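Local atomic coordinates of pectate lyase/Amb allergen (Acidovorax citrulli, PDB entry 4HWV), a protein that probably cleaves pectate, a plant cell-wall polysaccharide, by calcium-dependent beta-elimination. Residues A[105-110]-A[149-154]; A[203-208]-A[226-231]; A[233-238]-A[287-292]; A[333-338]-A[364-369]. All coordinates share one frame; numbering follows the deposited sequence. Where two conformers were deposited one is given.

Contact 1: residues A[105-110]-A[149-154]; sequences AGSCAS and ACAAEL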
loop_
_atom_site.group_PDB
_atom_site.type_symbol
_atom_site.label_atom_id
_atom_site.label_comp_id
_atom_site.label_asym_id
_atom_site.label_seq_id
_atom_site.Cartn_x
_atom_site.Cartn_y
_atom_site.Cartn_z
ATOM N N ALA A 105 9.521 -21.922 -10.555
ATOM C CA ALA A 105 10.727 -22.459 -11.186
ATOM C C ALA A 105 11.575 -23.288 -10.232
ATOM O O ALA A 105 12.256 -24.210 -10.663
ATOM C CB ALA A 105 11.569 -21.323 -11.776
ATOM N N GLY A 106 11.529 -22.970 -8.940
ATOM C CA GLY A 106 12.437 -23.576 -7.971
ATOM C C GLY A 106 11.764 -24.646 -7.116
ATOM O O GLY A 106 12.333 -25.101 -6.118
ATOM N N SER A 107 10.570 -25.061 -7.526
ATOM C CA SER A 107 9.798 -26.082 -6.831
ATOM C C SER A 107 9.321 -27.120 -7.831
ATOM O O SER A 107 9.570 -27.009 -9.056
ATOM C CB SER A 107 8.593 -25.482 -6.113
ATOM O OG SER A 107 7.577 -25.166 -7.066
ATOM N N CYS A 108 8.616 -28.121 -7.321
ATOM C CA CYS A 108 8.106 -29.191 -8.172
ATOM C C CYS A 108 7.010 -28.724 -9.143
ATOM O O CYS A 108 6.634 -29.458 -10.040
ATOM C CB CYS A 108 7.679 -30.428 -7.357
ATOM S SG CYS A 108 6.714 -30.196 -5.829
ATOM N N ALA A 109 6.515 -27.498 -8.984
ATOM C CA ALA A 109 5.621 -26.908 -9.993
ATOM C C ALA A 109 6.264 -26.988 -11.374
ATOM O O ALA A 109 5.597 -27.268 -12.362
ATOM C CB ALA A 109 5.303 -25.459 -9.653
ATOM N N SER A 110 7.569 -26.764 -11.431
ATOM C CA SER A 110 8.317 -26.900 -12.676
ATOM C C SER A 110 9.012 -28.258 -12.834
ATOM O O SER A 110 8.926 -28.884 -13.894
ATOM C CB SER A 110 9.340 -25.772 -12.801
ATOM O OG SER A 110 10.199 -25.763 -11.683
ATOM N N ALA A 149 0.364 -26.343 -5.175
ATOM C CA ALA A 149 0.764 -26.802 -3.850
ATOM C C ALA A 149 2.288 -26.891 -3.718
ATOM O O ALA A 149 2.835 -26.587 -2.661
ATOM C CB ALA A 149 0.100 -28.139 -3.512
ATOM N N CYS A 150 2.977 -27.300 -4.783
ATOM C CA CYS A 150 4.448 -27.324 -4.796
ATOM C C CYS A 150 5.017 -25.941 -4.547
ATOM O O CYS A 150 5.943 -25.778 -3.757
ATOM C CB CYS A 150 4.976 -27.791 -6.157
ATOM S SG CYS A 150 4.878 -29.560 -6.461
ATOM N N ALA A 151 4.502 -24.951 -5.274
ATOM C CA ALA A 151 5.019 -23.597 -5.147
ATOM C C ALA A 151 4.697 -23.028 -3.769
ATOM O O ALA A 151 5.543 -22.395 -3.148
ATOM C CB ALA A 151 4.468 -22.714 -6.266
ATOM N N ALA A 152 3.485 -23.280 -3.296
ATOM C CA ALA A 152 3.050 -22.778 -1.988
ATOM C C ALA A 152 3.861 -23.395 -0.865
ATOM O O ALA A 152 4.120 -22.742 0.142
ATOM C CB ALA A 152 1.561 -23.068 -1.775
ATOM N N GLU A 153 4.214 -24.671 -1.014
ATOM C CA GLU A 153 4.997 -25.356 0.004
ATOM C C GLU A 153 6.383 -24.742 0.159
ATOM O O GLU A 153 6.878 -24.596 1.277
ATOM C CB GLU A 153 5.114 -26.843 -0.307
ATOM C CG GLU A 153 5.863 -27.602 0.776
ATOM C CD GLU A 153 5.099 -27.639 2.071
ATOM O OE1 GLU A 153 3.849 -27.694 2.045
ATOM O OE2 GLU A 153 5.749 -27.611 3.120
ATOM N N LEU A 154 7.016 -24.389 -0.959
ATOM C CA LEU A 154 8.300 -23.692 -0.896
ATOM C C LEU A 154 8.117 -22.313 -0.254
ATOM O O LEU A 154 8.889 -21.949 0.623
ATOM C CB LEU A 154 8.950 -23.595 -2.286
ATOM C CG LEU A 154 10.304 -22.865 -2.332
ATOM C CD1 LEU A 154 11.308 -23.494 -1.359
ATOM C CD2 LEU A 154 10.870 -22.846 -3.740
#

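Contact 2: residues A[203-208]-A[226-231]; sequences EDAFDD and YDLISV. With CA (calcium ion), chain C.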
loop_
_atom_site.group_PDB
_atom_site.type_symbol
_atom_site.label_atom_id
_atom_site.label_comp_id
_atom_site.label_asym_id
_atom_site.label_seq_id
_atom_site.Cartn_x
_atom_site.Cartn_y
_atom_site.Cartn_z
ATOM N N GLU A 203 4.011 -6.144 8.521
ATOM C CA GLU A 203 3.163 -5.869 7.349
ATOM C C GLU A 203 3.053 -7.043 6.406
ATOM O O GLU A 203 4.063 -7.651 6.040
ATOM C CB GLU A 203 3.724 -4.721 6.495
ATOM C CG GLU A 203 3.804 -3.376 7.226
ATOM C CD GLU A 203 4.419 -2.267 6.406
ATOM O OE1 GLU A 203 4.535 -2.401 5.174
ATOM O OE2 GLU A 203 4.771 -1.235 7.017
ATOM N N ASP A 204 1.816 -7.330 5.998
ATOM C CA ASP A 204 1.528 -7.964 4.709
ATOM C C ASP A 204 2.092 -9.376 4.593
ATOM O O ASP A 204 3.012 -9.636 3.803
ATOM C CB ASP A 204 2.030 -7.058 3.573
ATOM C CG ASP A 204 1.562 -7.508 2.201
ATOM O OD1 ASP A 204 0.597 -8.291 2.100
ATOM O OD2 ASP A 204 2.177 -7.072 1.219
ATOM N N ALA A 205 1.533 -10.290 5.388
ATOM C CA ALA A 205 1.856 -11.709 5.260
ATOM C C ALA A 205 1.084 -12.233 4.056
ATOM O O ALA A 205 -0.074 -12.630 4.169
ATOM C CB ALA A 205 1.481 -12.458 6.535
ATOM N N PHE A 206 1.733 -12.183 2.900
ATOM C CA PHE A 206 1.073 -12.342 1.601
ATOM C C PHE A 206 1.362 -13.725 1.033
ATOM O O PHE A 206 2.515 -14.165 0.948
ATOM C CB PHE A 206 1.638 -11.273 0.660
ATOM C CG PHE A 206 0.881 -11.106 -0.634
ATOM C CD1 PHE A 206 -0.095 -10.117 -0.760
ATOM C CD2 PHE A 206 1.172 -11.919 -1.737
ATOM C CE1 PHE A 206 -0.775 -9.930 -1.961
ATOM C CE2 PHE A 206 0.498 -11.741 -2.953
ATOM C CZ PHE A 206 -0.483 -10.745 -3.065
ATOM N N ASP A 207 0.302 -14.416 0.644
ATOM C CA ASP A 207 0.404 -15.751 0.061
ATOM C C ASP A 207 0.268 -15.594 -1.444
ATOM O O ASP A 207 -0.781 -15.182 -1.946
ATOM C CB ASP A 207 -0.740 -16.600 0.637
ATOM C CG ASP A 207 -0.673 -18.056 0.253
ATOM O OD1 ASP A 207 -0.067 -18.410 -0.786
ATOM O OD2 ASP A 207 -1.255 -18.869 1.013
ATOM N N ASP A 208 1.341 -15.907 -2.165
ATOM C CA ASP A 208 1.325 -15.814 -3.616
ATOM C C ASP A 208 0.596 -16.949 -4.309
ATOM O O ASP A 208 0.426 -16.893 -5.523
ATOM C CB ASP A 208 2.750 -15.726 -4.134
ATOM C CG ASP A 208 3.294 -14.335 -3.999
ATOM O OD1 ASP A 208 2.781 -13.427 -4.693
ATOM O OD2 ASP A 208 4.217 -14.140 -3.205
ATOM N N TYR A 226 -0.950 -17.612 5.438
ATOM C CA TYR A 226 0.036 -16.949 6.308
ATOM C C TYR A 226 -0.550 -15.853 7.166
ATOM O O TYR A 226 -1.230 -14.941 6.664
ATOM C CB TYR A 226 1.242 -16.423 5.498
ATOM C CG TYR A 226 1.745 -17.458 4.538
ATOM C CD1 TYR A 226 2.061 -18.733 4.970
ATOM C CD2 TYR A 226 1.838 -17.189 3.185
ATOM C CE1 TYR A 226 2.464 -19.717 4.094
ATOM C CE2 TYR A 226 2.226 -18.155 2.287
ATOM C CZ TYR A 226 2.551 -19.424 2.738
ATOM O OH TYR A 226 2.910 -20.413 1.857
ATOM N N ASP A 227 -0.310 -15.970 8.471
ATOM C CA ASP A 227 -0.619 -14.913 9.433
ATOM C C ASP A 227 0.639 -14.100 9.664
ATOM O O ASP A 227 1.724 -14.533 9.312
ATOM C CB ASP A 227 -0.965 -15.536 10.789
ATOM C CG ASP A 227 -2.095 -16.540 10.709
ATOM O OD1 ASP A 227 -3.002 -16.369 9.870
ATOM O OD2 ASP A 227 -2.083 -17.504 11.511
ATOM N N LEU A 228 0.534 -12.930 10.283
ATOM C CA LEU A 228 1.755 -12.267 10.728
ATOM C C LEU A 228 2.347 -13.000 11.941
ATOM O O LEU A 228 3.570 -13.148 12.038
ATOM C CB LEU A 228 1.520 -10.775 10.991
ATOM C CG LEU A 228 1.295 -10.017 9.663
ATOM C CD1 LEU A 228 0.636 -8.665 9.908
ATOM C CD2 LEU A 228 2.611 -9.841 8.903
ATOM N N ILE A 229 1.487 -13.453 12.859
ATOM C CA ILE A 229 1.915 -14.293 13.980
ATOM C C ILE A 229 0.876 -15.398 14.162
ATOM O O ILE A 229 -0.340 -15.119 14.209
ATOM C CB ILE A 229 2.036 -13.496 15.306
ATOM C CG1 ILE A 229 3.000 -12.299 15.165
ATOM C CG2 ILE A 229 2.500 -14.423 16.434
ATOM C CD1 ILE A 229 3.033 -11.408 16.403
ATOM N N SER A 230 1.349 -16.643 14.240
ATOM C CA SER A 230 0.490 -17.789 14.539
ATOM C C SER A 230 0.885 -18.332 15.898
ATOM O O SER A 230 2.084 -18.549 16.160
ATOM C CB SER A 230 0.679 -18.893 13.500
ATOM O OG SER A 230 0.391 -18.439 12.182
ATOM N N VAL A 231 -0.108 -18.558 16.759
ATOM C CA VAL A 231 0.136 -19.059 18.099
ATOM C C VAL A 231 -0.642 -20.366 18.289
ATOM O O VAL A 231 -1.749 -20.364 18.819
ATOM C CB VAL A 231 -0.244 -18.027 19.176
ATOM C CG1 VAL A 231 0.307 -18.457 20.532
ATOM C CG2 VAL A 231 0.278 -16.636 18.793
HETATM CA CA CA C . -4.048 -18.235 10.417
HETATM O O HOH W 1 2.258 -19.775 -0.676
HETATM O O HOH W 2 -5.698 -20.300 10.159
HETATM O O HOH W 3 -3.850 -20.224 12.201
HETATM O O HOH W 4 -2.462 -19.846 9.041
#

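Contact 3: residues A[233-238]-A[287-292]; sequences HASHVW and GNYVTL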
loop_
_atom_site.group_PDB
_atom_site.type_symbol
_atom_site.label_atom_id
_atom_site.label_comp_id
_atom_site.label_asym_id
_atom_site.label_seq_id
_atom_site.Cartn_x
_atom_site.Cartn_y
_atom_site.Cartn_z
ATOM N N HIS A 233 1.204 -23.367 19.293
ATOM C CA HIS A 233 2.010 -24.263 20.143
ATOM C C HIS A 233 2.885 -23.479 21.088
ATOM O O HIS A 233 4.007 -23.880 21.371
ATOM C CB HIS A 233 2.864 -25.231 19.307
ATOM C CG HIS A 233 2.042 -26.132 18.444
ATOM N ND1 HIS A 233 1.338 -27.202 18.955
ATOM C CD2 HIS A 233 1.770 -26.100 17.114
ATOM C CE1 HIS A 233 0.670 -27.793 17.977
ATOM N NE2 HIS A 233 0.923 -27.150 16.849
ATOM N N ALA A 234 2.352 -22.372 21.590
ATOM C CA ALA A 234 3.065 -21.556 22.571
ATOM C C ALA A 234 2.156 -21.174 23.712
ATOM O O ALA A 234 0.984 -20.865 23.504
ATOM C CB ALA A 234 3.635 -20.288 21.939
ATOM N N SER A 235 2.717 -21.188 24.918
ATOM C CA SER A 235 2.052 -20.704 26.124
ATOM C C SER A 235 2.846 -19.521 26.661
ATOM O O SER A 235 4.080 -19.560 26.629
ATOM C CB SER A 235 2.050 -21.800 27.190
ATOM O OG SER A 235 1.483 -21.338 28.403
ATOM N N HIS A 236 2.162 -18.507 27.194
ATOM C CA HIS A 236 2.813 -17.340 27.832
ATOM C C HIS A 236 3.503 -16.444 26.813
ATOM O O HIS A 236 4.717 -16.519 26.586
ATOM C CB HIS A 236 3.705 -17.746 29.006
ATOM C CG HIS A 236 2.919 -18.130 30.206
ATOM N ND1 HIS A 236 2.503 -19.419 30.442
ATOM C CD2 HIS A 236 2.395 -17.379 31.199
ATOM C CE1 HIS A 236 1.807 -19.457 31.564
ATOM N NE2 HIS A 236 1.714 -18.230 32.037
ATOM N N VAL A 237 2.669 -15.634 26.170
ATOM C CA VAL A 237 3.066 -14.831 25.023
ATOM C C VAL A 237 2.528 -13.423 25.223
ATOM O O VAL A 237 1.328 -13.252 25.453
ATOM C CB VAL A 237 2.497 -15.420 23.698
ATOM C CG1 VAL A 237 2.833 -14.522 22.523
ATOM C CG2 VAL A 237 3.025 -16.842 23.454
ATOM N N TRP A 238 3.416 -12.435 25.136
ATOM C CA TRP A 238 3.045 -11.044 25.324
ATOM C C TRP A 238 3.416 -10.267 24.059
ATOM O O TRP A 238 4.605 -10.160 23.698
ATOM C CB TRP A 238 3.767 -10.460 26.545
ATOM C CG TRP A 238 3.345 -9.048 26.882
ATOM C CD1 TRP A 238 2.081 -8.515 26.806
ATOM C CD2 TRP A 238 4.203 -7.988 27.336
ATOM N NE1 TRP A 238 2.102 -7.201 27.207
ATOM C CE2 TRP A 238 3.390 -6.849 27.540
ATOM C CE3 TRP A 238 5.588 -7.892 27.604
ATOM C CZ2 TRP A 238 3.915 -5.620 27.965
ATOM C CZ3 TRP A 238 6.096 -6.670 28.042
ATOM C CH2 TRP A 238 5.269 -5.554 28.197
ATOM N N GLY A 287 -2.217 -22.883 21.772
ATOM C CA GLY A 287 -1.874 -21.517 22.150
ATOM C C GLY A 287 -2.598 -21.168 23.434
ATOM O O GLY A 287 -3.789 -21.465 23.588
ATOM N N ASN A 288 -1.899 -20.537 24.376
ATOM C CA ASN A 288 -2.535 -20.284 25.663
ATOM C C ASN A 288 -1.795 -19.202 26.427
ATOM O O ASN A 288 -0.599 -18.996 26.215
ATOM C CB ASN A 288 -2.583 -21.576 26.496
ATOM C CG ASN A 288 -3.701 -21.574 27.517
ATOM O OD1 ASN A 288 -4.617 -20.757 27.455
ATOM N ND2 ASN A 288 -3.631 -22.500 28.471
ATOM N N TYR A 289 -2.509 -18.511 27.309
ATOM C CA TYR A 289 -1.933 -17.427 28.114
ATOM C C TYR A 289 -1.264 -16.365 27.237
ATOM O O TYR A 289 -0.074 -16.067 27.378
ATOM C CB TYR A 289 -0.988 -17.973 29.199
ATOM C CG TYR A 289 -1.663 -18.924 30.169
ATOM C CD1 TYR A 289 -2.629 -18.476 31.065
ATOM C CD2 TYR A 289 -1.319 -20.266 30.211
ATOM C CE1 TYR A 289 -3.237 -19.338 31.958
ATOM C CE2 TYR A 289 -1.933 -21.137 31.105
ATOM C CZ TYR A 289 -2.893 -20.661 31.969
ATOM O OH TYR A 289 -3.496 -21.514 32.866
ATOM N N VAL A 290 -2.067 -15.763 26.369
ATOM C CA VAL A 290 -1.581 -14.775 25.422
ATOM C C VAL A 290 -2.212 -13.444 25.759
ATOM O O VAL A 290 -3.422 -13.360 25.971
ATOM C CB VAL A 290 -1.997 -15.170 23.986
ATOM C CG1 VAL A 290 -1.464 -14.164 22.965
ATOM C CG2 VAL A 290 -1.537 -16.601 23.685
ATOM N N THR A 291 -1.399 -12.396 25.787
ATOM C CA THR A 291 -1.916 -11.033 25.916
ATOM C C THR A 291 -1.448 -10.185 24.749
ATOM O O THR A 291 -0.243 -10.147 24.447
ATOM C CB THR A 291 -1.470 -10.386 27.235
ATOM O OG1 THR A 291 -2.103 -11.092 28.308
ATOM C CG2 THR A 291 -1.868 -8.903 27.293
ATOM N N LEU A 292 -2.396 -9.503 24.104
ATOM C CA LEU A 292 -2.089 -8.515 23.077
ATOM C C LEU A 292 -2.481 -7.151 23.637
ATOM O O LEU A 292 -3.669 -6.886 23.844
ATOM C CB LEU A 292 -2.870 -8.812 21.788
ATOM C CG LEU A 292 -2.608 -10.191 21.195
ATOM C CD1 LEU A 292 -3.649 -11.205 21.668
ATOM C CD2 LEU A 292 -2.596 -10.121 19.681
#

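Contact 4: residues A[333-338]-A[364-369]; sequences NLRQRQ and PWLAGM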
loop_
_atom_site.group_PDB
_atom_site.type_symbol
_atom_site.label_atom_id
_atom_site.label_comp_id
_atom_site.label_asym_id
_atom_site.label_seq_id
_atom_site.Cartn_x
_atom_site.Cartn_y
_atom_site.Cartn_z
ATOM N N ASN A 333 -10.022 -0.122 10.745
ATOM C CA ASN A 333 -10.189 -0.634 9.385
ATOM C C ASN A 333 -9.973 -2.138 9.311
ATOM O O ASN A 333 -9.296 -2.635 8.402
ATOM C CB ASN A 333 -9.255 0.071 8.395
ATOM C CG ASN A 333 -9.463 1.551 8.360
ATOM O OD1 ASN A 333 -10.487 2.068 8.819
ATOM N ND2 ASN A 333 -8.485 2.255 7.825
ATOM N N LEU A 334 -10.563 -2.862 10.262
ATOM C CA LEU A 334 -10.586 -4.322 10.225
ATOM C C LEU A 334 -12.005 -4.759 9.884
ATOM O O LEU A 334 -12.986 -4.193 10.398
ATOM C CB LEU A 334 -10.178 -4.930 11.574
ATOM C CG LEU A 334 -8.867 -4.435 12.190
ATOM C CD1 LEU A 334 -8.643 -5.109 13.550
ATOM C CD2 LEU A 334 -7.687 -4.721 11.246
ATOM N N ARG A 335 -12.124 -5.785 9.048
ATOM C CA ARG A 335 -13.451 -6.197 8.607
ATOM C C ARG A 335 -14.192 -7.126 9.567
ATOM O O ARG A 335 -15.395 -6.963 9.784
ATOM C CB ARG A 335 -13.365 -6.837 7.219
ATOM C CG ARG A 335 -14.681 -7.340 6.665
ATOM C CD ARG A 335 -14.624 -7.370 5.146
ATOM N NE ARG A 335 -15.769 -8.021 4.518
ATOM C CZ ARG A 335 -16.926 -7.420 4.252
ATOM N NH1 ARG A 335 -17.104 -6.160 4.616
ATOM N NH2 ARG A 335 -17.905 -8.091 3.644
ATOM N N GLN A 336 -13.492 -8.102 10.142
ATOM C CA GLN A 336 -14.163 -9.116 10.958
ATOM C C GLN A 336 -13.162 -9.865 11.824
ATOM O O GLN A 336 -11.952 -9.589 11.779
ATOM C CB GLN A 336 -14.945 -10.102 10.076
ATOM C CG GLN A 336 -14.062 -10.858 9.078
ATOM C CD GLN A 336 -14.866 -11.692 8.113
ATOM O OE1 GLN A 336 -15.694 -12.501 8.530
ATOM N NE2 GLN A 336 -14.641 -11.485 6.813
ATOM N N ARG A 337 -13.674 -10.805 12.617
ATOM C CA ARG A 337 -12.854 -11.553 13.575
ATOM C C ARG A 337 -12.084 -10.614 14.496
ATOM O O ARG A 337 -10.858 -10.697 14.623
ATOM C CB ARG A 337 -11.884 -12.515 12.888
ATOM C CG ARG A 337 -12.548 -13.532 11.991
ATOM C CD ARG A 337 -11.510 -14.611 11.662
ATOM N NE ARG A 337 -11.973 -15.558 10.649
ATOM C CZ ARG A 337 -11.177 -16.373 9.966
ATOM N NH1 ARG A 337 -9.858 -16.330 10.126
ATOM N NH2 ARG A 337 -11.708 -17.230 9.109
ATOM N N GLN A 338 -12.801 -9.729 15.172
ATOM C CA GLN A 338 -12.129 -8.797 16.061
ATOM C C GLN A 338 -12.711 -8.829 17.485
ATOM O O GLN A 338 -13.231 -7.828 17.967
ATOM C CB GLN A 338 -12.045 -7.379 15.441
ATOM C CG GLN A 338 -13.365 -6.756 14.951
ATOM C CD GLN A 338 -13.146 -5.591 13.988
ATOM O OE1 GLN A 338 -12.316 -4.696 14.230
ATOM N NE2 GLN A 338 -13.909 -5.575 12.903
ATOM N N PRO A 364 -14.413 -2.612 4.648
ATOM C CA PRO A 364 -15.655 -2.219 5.333
ATOM C C PRO A 364 -15.950 -3.151 6.501
ATOM O O PRO A 364 -15.757 -4.358 6.402
ATOM C CB PRO A 364 -16.743 -2.372 4.246
ATOM C CG PRO A 364 -15.992 -2.450 2.955
ATOM C CD PRO A 364 -14.652 -3.079 3.278
ATOM N N TRP A 365 -16.422 -2.584 7.598
ATOM C CA TRP A 365 -16.791 -3.366 8.762
ATOM C C TRP A 365 -17.906 -4.362 8.437
ATOM O O TRP A 365 -18.977 -4.001 7.917
ATOM C CB TRP A 365 -17.296 -2.429 9.838
ATOM C CG TRP A 365 -17.710 -3.071 11.139
ATOM C CD1 TRP A 365 -18.884 -3.735 11.400
ATOM C CD2 TRP A 365 -16.970 -3.061 12.370
ATOM N NE1 TRP A 365 -18.912 -4.144 12.707
ATOM C CE2 TRP A 365 -17.754 -3.735 13.327
ATOM C CE3 TRP A 365 -15.717 -2.551 12.749
ATOM C CZ2 TRP A 365 -17.343 -3.898 14.639
ATOM C CZ3 TRP A 365 -15.320 -2.709 14.057
ATOM C CH2 TRP A 365 -16.132 -3.379 14.991
ATOM N N LEU A 366 -17.652 -5.616 8.790
ATOM C CA LEU A 366 -18.657 -6.664 8.690
ATOM C C LEU A 366 -19.118 -7.132 10.078
ATOM O O LEU A 366 -20.319 -7.206 10.341
ATOM C CB LEU A 366 -18.122 -7.853 7.882
ATOM C CG LEU A 366 -19.090 -9.035 7.791
ATOM C CD1 LEU A 366 -20.398 -8.683 7.070
ATOM C CD2 LEU A 366 -18.377 -10.173 7.090
ATOM N N ALA A 367 -18.173 -7.452 10.958
ATOM C CA ALA A 367 -18.493 -7.958 12.297
ATOM C C ALA A 367 -17.406 -7.525 13.256
ATOM O O ALA A 367 -16.254 -7.297 12.847
ATOM C CB ALA A 367 -18.608 -9.484 12.291
ATOM N N GLY A 368 -17.776 -7.462 14.528
ATOM C CA GLY A 368 -16.848 -7.117 15.588
ATOM C C GLY A 368 -16.398 -8.353 16.339
ATOM O O GLY A 368 -15.578 -9.136 15.841
ATOM N N MET A 369 -16.937 -8.523 17.545
ATOM C CA MET A 369 -16.669 -9.686 18.384
ATOM C C MET A 369 -17.652 -10.788 18.032
ATOM O O MET A 369 -18.850 -10.531 17.895
ATOM C CB MET A 369 -16.905 -9.334 19.853
ATOM C CG MET A 369 -16.123 -8.178 20.356
ATOM S SD MET A 369 -16.595 -7.900 22.065
ATOM C CE MET A 369 -15.931 -6.236 22.199
HETATM O O HOH W 5 -16.023 -11.301 14.157
#

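Contact 1: residues A[105-110]-A[149-154]
Cys108 and Cys150 are joined by a disulfide that ties the short helix 108-111 to the long helix 143-159. The two SG atoms of Cys108 and Cys150 stand 2.0 Å apart, and the torsion about the S-S bond, -101°, is near the quarter turn such bonds favour. The halves reach it differently: SG of Cys108 is wedged between its own backbone N and carbonyl carbon (chi1 44°), whereas SG of Cys150 lies anti to its carbonyl carbon.

Polar groups act within one side of the contact, and no hydrogen bond crosses it. Ser107 is the N-cap of helix 108-111, its OG accepting from Ala109 N at 3.2 Å while also bonding to Tyr103 O in helix 100-105. The side chain leaves the backbone toward the long helix, and OG of Ser107 comes to 3.6 Å from Ala151 CA, a van der Waals approach.

Van der Waals packing fills in around these groups. CB of Cys150 presses on the start of the short helix, 3.2 Å from Ala109 N. CB of Ala109 meets CB of Ala151 at 4.4 Å. One turn along, Leu154 lays its CD2 branch 3.6 Å from Gly106 O and also packs on Tyr103.

With van der Waals contacts alone beside it, the covalent bond is the one strong link here, a solution consistent with a secreted protein folded under oxidising conditions.

Contact 2: residues A[203-208]-A[226-231]
Ala205 fits its methyl group against the 226-231 segment in the right-handed parallel beta-helix, where chain leaving strand 201-203 meets chain about to enter strand 229-234. This is the tight part. CB of Ala205 lies 3.5 Å from Asp227 O, between the flanking side chains of Tyr226 and Leu228. The CD2 branch of Leu228 comes to 3.7 Å from Ala205 CB and also brushes the backbone of Glu203 and Asp204; no direct hydrogen bond links the segments.

The other side is wetter. Asp227 points away from Ala205 and grips the calcium ion with both carboxylate oxygens, OD1 at 2.2 Å and OD2 at 2.4 Å. Three waters and the side chains of Asp278 and Asp282 also bind the metal.

Farther along, Asp207 crosses Tyr226 at about a right angle, with Asp207 CG 3.5 Å from Tyr226 CE2 and the carboxylate and ring planes 33° apart. The Asp207 carboxylate is held by Phe209 N at OD1 and Glu225 N at OD2. What joins the polar ends of the pair is one water: it donates to Asp207 OD1 at 2.7 Å and accepts from Tyr226 OH at 2.7 Å.

Contact 3: residues A[233-238]-A[287-292]
Parallel strand pairing aligns Ser235 with Asn288, Val237 with Val290 and Trp238 with Thr291, each residue beside its counterpart on the next coil. Asn288 N donates to Ala234 O at 3.0 Å, and His236 N returns a bond to Asn288 O. The next amide, Val237 N, also points across, to Tyr289 O, before Thr291 N closes the series on Val237 O at 2.9 Å, almost straight at 166°. Two successive donors from the same segment mark the corner, where His236 and Tyr289 both have positive phi.

Such corners separate the faces of the parallel beta-helix, and here they are in register from coil to coil. The side chains at the corner follow suit: His236 and Tyr289 lie side by side, pointing the same way. CB of Tyr289 sits over the centre of the His236 ring, 3.8 Å from its centroid, a CH-pi contact. The rings themselves are tilted by 23° and slid so far that they barely overlap. His236 NE2 is fixed by a bond with His29 O.

Beyond the corner, Val237 and Val290 turn to one face, CB of Val237 lying 4.2 Å from CG2 of Val290. Trp238 and Thr291 turn to the other. CD1 of Trp238 lies 4.0 Å from CG2 of Thr291, while the indole NE1 bonds to Ser293 OG. Thr291 keeps its CG2 anti to the backbone N, which leaves OG1 to bond with Thr24 O and Ala27 N of the N-terminal region.

Contact 4: residues A[333-338]-A[364-369]
Arg335 O receives two backbone amides from the facing loop, Leu366 N at 2.8 Å and Ala367 N at 3.1 Å. Both donors lie in its carbonyl plane, the first on a lone pair. The side chain of the same arginine returns a bond: extended from CG to NE, it brings NH1 to 2.9 Å from Pro364 O. That oxygen lies near the guanidinium plane, although NH1 stands 46° out of the carbonyl plane. CB of Leu366 covers one guanidinium face, over its centre.

Segment 333-338 holds strand 334-336, which follows a corner of the parallel beta-helix at Asn333, and 364-369 is loop running into strand 369-371 on a later coil. Gln338 stitches the two together. Its backbone N donates to Gly368 O at 2.9 Å, and both amide hydrogens of NE2 are spent: one on Ala367 O at 2.9 Å, the other on Leu334 O at 3.0 Å, which it meets from above the carbonyl plane. This amide also lies over one face of the Trp365 ring, toward its rim, NE2 being 3.4 Å from Trp365 CZ3 with the planes 28° apart, while Trp365 NE1 is taken up by Asp397 O.

Gly368 O has a second donor, a water that also receives a weak bond from Arg337 N. Ala367 O gains a C-H contact from Gln336 CA, nearly straight at 173°. Gln336 NE2 bonds to Asp301 OD1, and its side chain runs alongside Leu366, with OE1 of Gln336 3.8 Å from CD2 of Leu366.

How the contacts relate
Contacts 2, 3 and 4 belong to the beta-helix, whereas contact 1 joins helices packed outside it. Asp227 of contact 2 binds the calcium ion together with Asp278 and Asp282. Contact 3 continues strand 229-234, and the two touch where CG1 of Val231 meets CG2 of Val290 at 4.1 Å; the His233 side chain remains about 12 Å from the metal. Contact 4 does not touch contact 2, their nearest atoms being about 7 Å apart, yet the Arg337 side chain comes within about 6 Å of the calcium and about 5 Å from the side chains of Asp278 and Asp282. Contact 1 lies against contact 2, with Ala152 O 3.1 Å from Tyr226 OH.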